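Side-chain contacts in MamA (Candidatus Magnetobacterium bavaricum, PDB 3VTX), which is a largely helical tetratricopeptide repeat (TPR) protein and, as in other TPR proteins, probably serves as a scaffold for protein-protein interaction: residues I7-D10 and I11-K15; T41-K44 and L45-Y49; D22-I25 and R26-K30. One frame throughout, in Å; residues are numbered along the deposited sequence.

Interaction 1 of 3, residues I7-D10 and I11-K15; sequences IYMD and IGDKK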
# COMPACT_ATOMS: atom_id res chain seq x y z
N ILE A 7 -14.52 17.72 18.88
CA ILE A 7 -13.80 17.49 20.10
C ILE A 7 -13.27 16.03 20.10
O ILE A 7 -12.11 15.79 20.38
CB ILE A 7 -14.65 17.73 21.35
CG1 ILE A 7 -15.13 19.22 21.45
CG2 ILE A 7 -13.84 17.33 22.61
CD1 ILE A 7 -16.43 19.41 22.31
N TYR A 8 -14.14 15.08 19.84
CA TYR A 8 -13.67 13.64 19.83
C TYR A 8 -12.69 13.31 18.71
O TYR A 8 -11.72 12.56 18.94
CB TYR A 8 -14.84 12.68 19.81
CG TYR A 8 -15.47 12.67 21.17
CD1 TYR A 8 -14.73 12.19 22.25
CD2 TYR A 8 -16.72 13.24 21.42
CE1 TYR A 8 -15.23 12.19 23.54
CE2 TYR A 8 -17.26 13.24 22.76
CZ TYR A 8 -16.49 12.72 23.81
OH TYR A 8 -16.91 12.68 25.14
N MET A 9 -12.89 13.86 17.52
CA MET A 9 -11.87 13.65 16.52
C MET A 9 -10.50 14.16 17.01
O MET A 9 -9.50 13.50 16.82
CB MET A 9 -12.27 14.24 15.17
CG MET A 9 -11.49 13.65 14.02
SD MET A 9 -11.90 14.50 12.43
CE MET A 9 -13.71 14.68 12.56
N ASP A 10 -10.41 15.36 17.61
CA ASP A 10 -9.10 15.89 18.15
C ASP A 10 -8.48 14.98 19.19
O ASP A 10 -7.26 14.78 19.26
CB ASP A 10 -9.27 17.25 18.89
CG ASP A 10 -8.01 17.64 19.75
OD1 ASP A 10 -6.91 17.79 19.15
OD2 ASP A 10 -8.10 17.75 21.02
N ILE A 11 -9.31 14.50 20.11
CA ILE A 11 -8.83 13.55 21.16
C ILE A 11 -8.22 12.34 20.46
O ILE A 11 -7.07 11.95 20.71
CB ILE A 11 -9.96 13.14 22.13
CG1 ILE A 11 -10.36 14.34 23.02
CG2 ILE A 11 -9.53 11.98 23.04
CD1 ILE A 11 -11.72 14.23 23.64
N GLY A 12 -8.94 11.81 19.47
CA GLY A 12 -8.41 10.63 18.77
C GLY A 12 -7.09 10.90 18.09
O GLY A 12 -6.16 10.11 18.16
N ASP A 13 -6.99 12.06 17.42
CA ASP A 13 -5.77 12.37 16.71
C ASP A 13 -4.59 12.42 17.64
O ASP A 13 -3.51 11.98 17.32
CB ASP A 13 -5.94 13.71 16.01
CG ASP A 13 -6.84 13.64 14.83
OD1 ASP A 13 -7.07 12.52 14.27
OD2 ASP A 13 -7.30 14.71 14.38
N LYS A 14 -4.78 13.06 18.79
CA LYS A 14 -3.70 13.29 19.74
C LYS A 14 -3.32 11.94 20.42
O LYS A 14 -2.17 11.68 20.70
CB LYS A 14 -4.16 14.25 20.83
CG LYS A 14 -3.96 15.74 20.54
CD LYS A 14 -4.91 16.59 21.38
CE LYS A 14 -4.70 16.44 22.89
NZ LYS A 14 -5.16 17.73 23.59
N LYS A 15 -4.32 11.13 20.71
CA LYS A 15 -4.02 9.77 21.21
C LYS A 15 -3.28 8.91 20.22
O LYS A 15 -2.33 8.24 20.58
CB LYS A 15 -5.30 9.13 21.73
CG LYS A 15 -5.72 9.68 23.09
CD LYS A 15 -6.93 9.00 23.72
CE LYS A 15 -7.41 9.65 25.03
NZ LYS A 15 -8.45 8.82 25.74
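Ile7 and Ile11, one turn apart on helix 5-18, lie side by side and point the same way, with CG2 of Ile7 3.9 Å from CD1 of Ile11. Because CG1 of Ile11 stands anti to the carbonyl carbon and beside the backbone N (chi1 -70°), CD1 is carried back over the preceding turn. There it also meets the Tyr8 side chain, which runs alongside it; CD1 of Ile11 is 3.9 Å from CD1 of Tyr8 and approaches the ring obliquely.

Asp10 and Lys14 meet differently, crossing at a slant. Asp10 is modelled in two conformers and this pairing belongs to one of them, so it is tentative. In it the carboxylate oxygens come nearer to the lysine methylene CD than to its ammonium nitrogen: OD1 of Asp10 is 3.2 Å from CD of Lys14, whereas OD2 of Asp10 and NZ of Lys14 form only a long salt bridge of 3.9 Å.

Asp13 lays its carboxyl group against the Met9 carbonyl, CG of Asp13 being 3.3 Å from O of Met9, while its oxygens are held by Tyr28 and Lys44 on the next two helices. Met9 itself packs on helix 39-51. The helix thus has an exposed charged pair, probably weakly coupled, and a partly exposed aspartate whose charge is probably stabilised by partners on other helices.

Interaction 2 of 3, residues T41-K44 and L45-Y49; sequences TLLK and LGKTY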
# COMPACT_ATOMS: atom_id res chain seq x y z
N THR A 41 -13.27 10.74 9.62
CA THR A 41 -13.17 9.78 10.75
C THR A 41 -13.07 8.33 10.32
O THR A 41 -12.26 7.59 10.87
CB THR A 41 -14.25 10.01 11.79
OG1 THR A 41 -14.12 11.38 12.20
CG2 THR A 41 -14.04 9.11 13.15
N LEU A 42 -13.84 7.95 9.33
CA LEU A 42 -13.75 6.59 8.78
C LEU A 42 -12.35 6.30 8.27
O LEU A 42 -11.79 5.23 8.59
CB LEU A 42 -14.80 6.34 7.71
CG LEU A 42 -16.20 6.12 8.19
CD1 LEU A 42 -17.25 6.24 7.02
CD2 LEU A 42 -16.43 4.78 8.97
N LEU A 43 -11.72 7.25 7.59
CA LEU A 43 -10.38 7.04 7.06
C LEU A 43 -9.37 6.99 8.20
O LEU A 43 -8.48 6.19 8.21
CB LEU A 43 -10.02 8.15 6.07
CG LEU A 43 -8.67 7.96 5.43
CD1 LEU A 43 -8.50 6.60 4.72
CD2 LEU A 43 -8.47 9.15 4.41
N LYS A 44 -9.51 7.87 9.18
CA LYS A 44 -8.60 7.86 10.31
C LYS A 44 -8.73 6.59 11.14
O LYS A 44 -7.65 6.05 11.54
CB LYS A 44 -8.81 9.08 11.24
CG LYS A 44 -8.18 10.36 10.68
CD LYS A 44 -8.74 11.59 11.43
CE LYS A 44 -7.93 12.87 11.01
NZ LYS A 44 -8.36 13.98 11.86
N LEU A 45 -9.96 6.10 11.34
CA LEU A 45 -10.14 4.82 12.11
C LEU A 45 -9.51 3.67 11.33
O LEU A 45 -8.81 2.82 11.86
CB LEU A 45 -11.58 4.57 12.47
CG LEU A 45 -11.95 3.32 13.23
CD1 LEU A 45 -11.12 3.30 14.53
CD2 LEU A 45 -13.42 3.22 13.43
N GLY A 46 -9.75 3.65 10.03
CA GLY A 46 -9.10 2.64 9.16
C GLY A 46 -7.59 2.69 9.30
O GLY A 46 -6.94 1.67 9.45
N LYS A 47 -7.02 3.89 9.19
CA LYS A 47 -5.56 4.02 9.28
C LYS A 47 -5.00 3.57 10.64
O LYS A 47 -3.86 3.04 10.69
CB LYS A 47 -5.15 5.43 9.00
CG LYS A 47 -5.27 5.90 7.61
CD LYS A 47 -4.89 7.36 7.49
CE LYS A 47 -4.86 7.76 6.01
NZ LYS A 47 -4.58 9.26 5.83
N THR A 48 -5.75 3.83 11.71
CA THR A 48 -5.36 3.45 13.06
C THR A 48 -5.30 1.92 13.17
O THR A 48 -4.34 1.41 13.71
CB THR A 48 -6.22 4.03 14.11
OG1 THR A 48 -6.28 5.47 13.95
CG2 THR A 48 -5.74 3.67 15.53
N TYR A 49 -6.30 1.23 12.63
CA TYR A 49 -6.27 -0.19 12.65
C TYR A 49 -5.11 -0.71 11.79
O TYR A 49 -4.52 -1.72 12.10
CB TYR A 49 -7.64 -0.78 12.23
CG TYR A 49 -8.67 -0.87 13.35
CD1 TYR A 49 -8.42 -1.65 14.50
CD2 TYR A 49 -9.90 -0.24 13.24
CE1 TYR A 49 -9.36 -1.86 15.46
CE2 TYR A 49 -10.86 -0.37 14.26
CZ TYR A 49 -10.57 -1.16 15.37
OH TYR A 49 -11.53 -1.31 16.32
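Thr48 folds its hydroxyl back onto the preceding turn of helix 39-51, where OG1 donates to O of Lys44 over 2.8 Å. The backbone N of Thr48 donates to the same Lys44 O at 2.9 Å, so two bonds from one residue grip a single carbonyl. They arrive from opposite faces of its plane, the hydroxyl standing 36° out of it. A chi1 of -54° makes this possible: it sets OG1 anti to the carbonyl carbon of Thr48 and beside its backbone N, facing the earlier turn.

On another side of the helix Leu43 and Lys47 slant across one another. The end of the lysine does the touching, with CE of Lys47 3.9 Å from CG of Leu43 and 4.0 Å from CD1 of Leu43. Nearer its root the lysine passes the backbone, CG of Lys47 being 3.3 Å from O of Leu43. Its chain is extended beyond CG, which carries CE across the leucine branch while the ammonium group goes on to a salt bridge with Glu74.

Further out, neighbouring helices fix these groups. Leu43 also rests on Phe65 of helix 55-68, and Lys44 sends its own extended chain to a salt bridge with Asp13 of helix 5-18. Thr41, whose O receives the N of Leu45 at 2.8 Å, uses its hydroxyl on Asn38, just before the helix.

Gly46 is buried, and its N donates to O of Leu42. A helix bearing contacts on several faces, with helices packed before and after it in the chain, is characteristic of the antiparallel-packed helices of a tetratricopeptide repeat array.

Interaction 3 of 3, residues D22-I25 and R26-K30; sequences DGAI and RAYKK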
# COMPACT_ATOMS: atom_id res chain seq x y z
N ASP A 22 -5.64 2.15 21.34
CA ASP A 22 -7.00 1.85 21.91
C ASP A 22 -7.80 3.09 22.21
O ASP A 22 -8.98 3.25 21.82
CB ASP A 22 -6.86 0.97 23.13
CG ASP A 22 -8.23 0.55 23.67
OD1 ASP A 22 -8.81 -0.43 23.13
OD2 ASP A 22 -8.74 1.25 24.54
N GLY A 23 -7.16 4.09 22.85
CA GLY A 23 -7.84 5.38 23.06
C GLY A 23 -8.27 6.13 21.79
O GLY A 23 -9.35 6.71 21.76
N ALA A 24 -7.41 6.12 20.79
CA ALA A 24 -7.67 6.79 19.52
C ALA A 24 -8.89 6.12 18.93
O ALA A 24 -9.80 6.78 18.48
CB ALA A 24 -6.48 6.68 18.59
N ILE A 25 -8.94 4.77 18.87
CA ILE A 25 -10.08 4.05 18.33
C ILE A 25 -11.39 4.35 19.09
O ILE A 25 -12.44 4.54 18.49
CB ILE A 25 -9.80 2.55 18.41
CG1 ILE A 25 -8.76 2.18 17.29
CG2 ILE A 25 -11.06 1.73 18.14
CD1 ILE A 25 -8.03 0.84 17.46
N ARG A 26 -11.31 4.40 20.41
CA ARG A 26 -12.46 4.78 21.22
C ARG A 26 -13.02 6.14 20.84
O ARG A 26 -14.24 6.28 20.69
CB ARG A 26 -12.18 4.69 22.72
CG ARG A 26 -12.14 3.28 23.15
CD ARG A 26 -11.99 3.09 24.68
NE ARG A 26 -10.61 3.18 25.08
CZ ARG A 26 -10.04 4.17 25.72
NH1 ARG A 26 -8.76 4.07 26.04
NH2 ARG A 26 -10.76 5.19 26.10
N ALA A 27 -12.16 7.12 20.70
CA ALA A 27 -12.59 8.44 20.34
C ALA A 27 -13.23 8.51 18.93
O ALA A 27 -14.30 9.08 18.74
CB ALA A 27 -11.41 9.42 20.47
N TYR A 28 -12.66 7.78 17.95
CA TYR A 28 -13.18 7.80 16.61
C TYR A 28 -14.48 7.06 16.50
O TYR A 28 -15.45 7.52 15.82
CB TYR A 28 -12.11 7.21 15.68
CG TYR A 28 -10.80 7.99 15.49
CD1 TYR A 28 -10.75 9.37 15.40
CD2 TYR A 28 -9.61 7.31 15.30
CE1 TYR A 28 -9.57 10.03 15.25
CE2 TYR A 28 -8.43 7.98 15.06
CZ TYR A 28 -8.42 9.34 15.02
OH TYR A 28 -7.25 9.96 14.78
N LYS A 29 -14.62 5.98 17.29
CA LYS A 29 -15.84 5.26 17.36
C LYS A 29 -16.97 6.14 17.95
O LYS A 29 -18.15 5.98 17.54
CB LYS A 29 -15.73 3.95 18.08
CG LYS A 29 -14.99 2.82 17.31
CD LYS A 29 -14.88 1.55 18.08
CE LYS A 29 -14.25 0.43 17.31
NZ LYS A 29 -14.14 -0.76 18.19
N LYS A 30 -16.61 6.97 18.92
CA LYS A 30 -17.58 7.87 19.58
C LYS A 30 -18.07 8.89 18.50
O LYS A 30 -19.28 9.09 18.37
CB LYS A 30 -16.95 8.54 20.76
CG LYS A 30 -17.97 9.52 21.50
CD LYS A 30 -17.73 9.64 22.99
CE LYS A 30 -18.98 10.27 23.72
NZ LYS A 30 -20.22 9.47 23.36
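Asp22 and Arg26, one turn apart on helix 21-34, form a salt bridge. NE of Arg26 donates to OD2 of Asp22 at 2.7 Å in a nearly straight bond (169°), while NH1 of Arg26 adds a weak one to the same oxygen at 3.2 Å. The oxygen lies exactly in the guanidinium plane and is met by NE on its syn side, but well out of the carboxylate plane, the two flat groups being turned 40° from each other. The aspartate reaches forward because CG is anti to its backbone N (chi1 -175°); the arginine chain comes back to it through a bend at chi3.

Gly23 lies under the same guanidinium. Its CA sits 3.4 Å from one face, offset toward the rim, so that the flat group is bordered by a carboxylate at its edge and by backbone carbon on that face.

Ala24 comes next, its carbonyl beside the Tyr28 ring, with O of Ala24 3.2 Å from CD2 of Tyr28. The methyl makes a looser contact, CB of Ala24 being 4.2 Å from CE2 of Tyr28.

Ile25 closes the segment by running alongside Lys29, both pointing the same way. CG2 of Ile25 is 3.5 Å from CE of Lys29, the extended lysine laying its methylenes along the methyl branch.

Among its neighbours in the array, helix 21-34 is flanked by two others. Ala24 and Ala27 face helix 5-18, on Arg16 and Ile11, and the Tyr28 hydroxyl is hydrogen-bonded to Asp13 there. Tyr28 also touches Thr41 and Thr48 of helix 39-51, where Ile25 meets Leu45 and Tyr49.

In the fold
Along the chain the order is interaction 1 on helix 5-18, interaction 3 on helix 21-34 and interaction 2 on helix 39-51, three successive helices at the N-terminal end of the array. The centres of interactions 1 and 3 are about 8 Å apart, those of 2 and 3 about 10 Å, and those of 1 and 2 about 12 Å. Each pair also makes direct contact: CZ of Tyr8 lies 3.4 Å from CD of Lys30, CE of Met9 3.3 Å from OG1 of Thr41, and OG1 of Thr48 3.5 Å from CE2 of Tyr28. With Asp13 bonded to both later helices, one carboxylate helps to connect three successive helices.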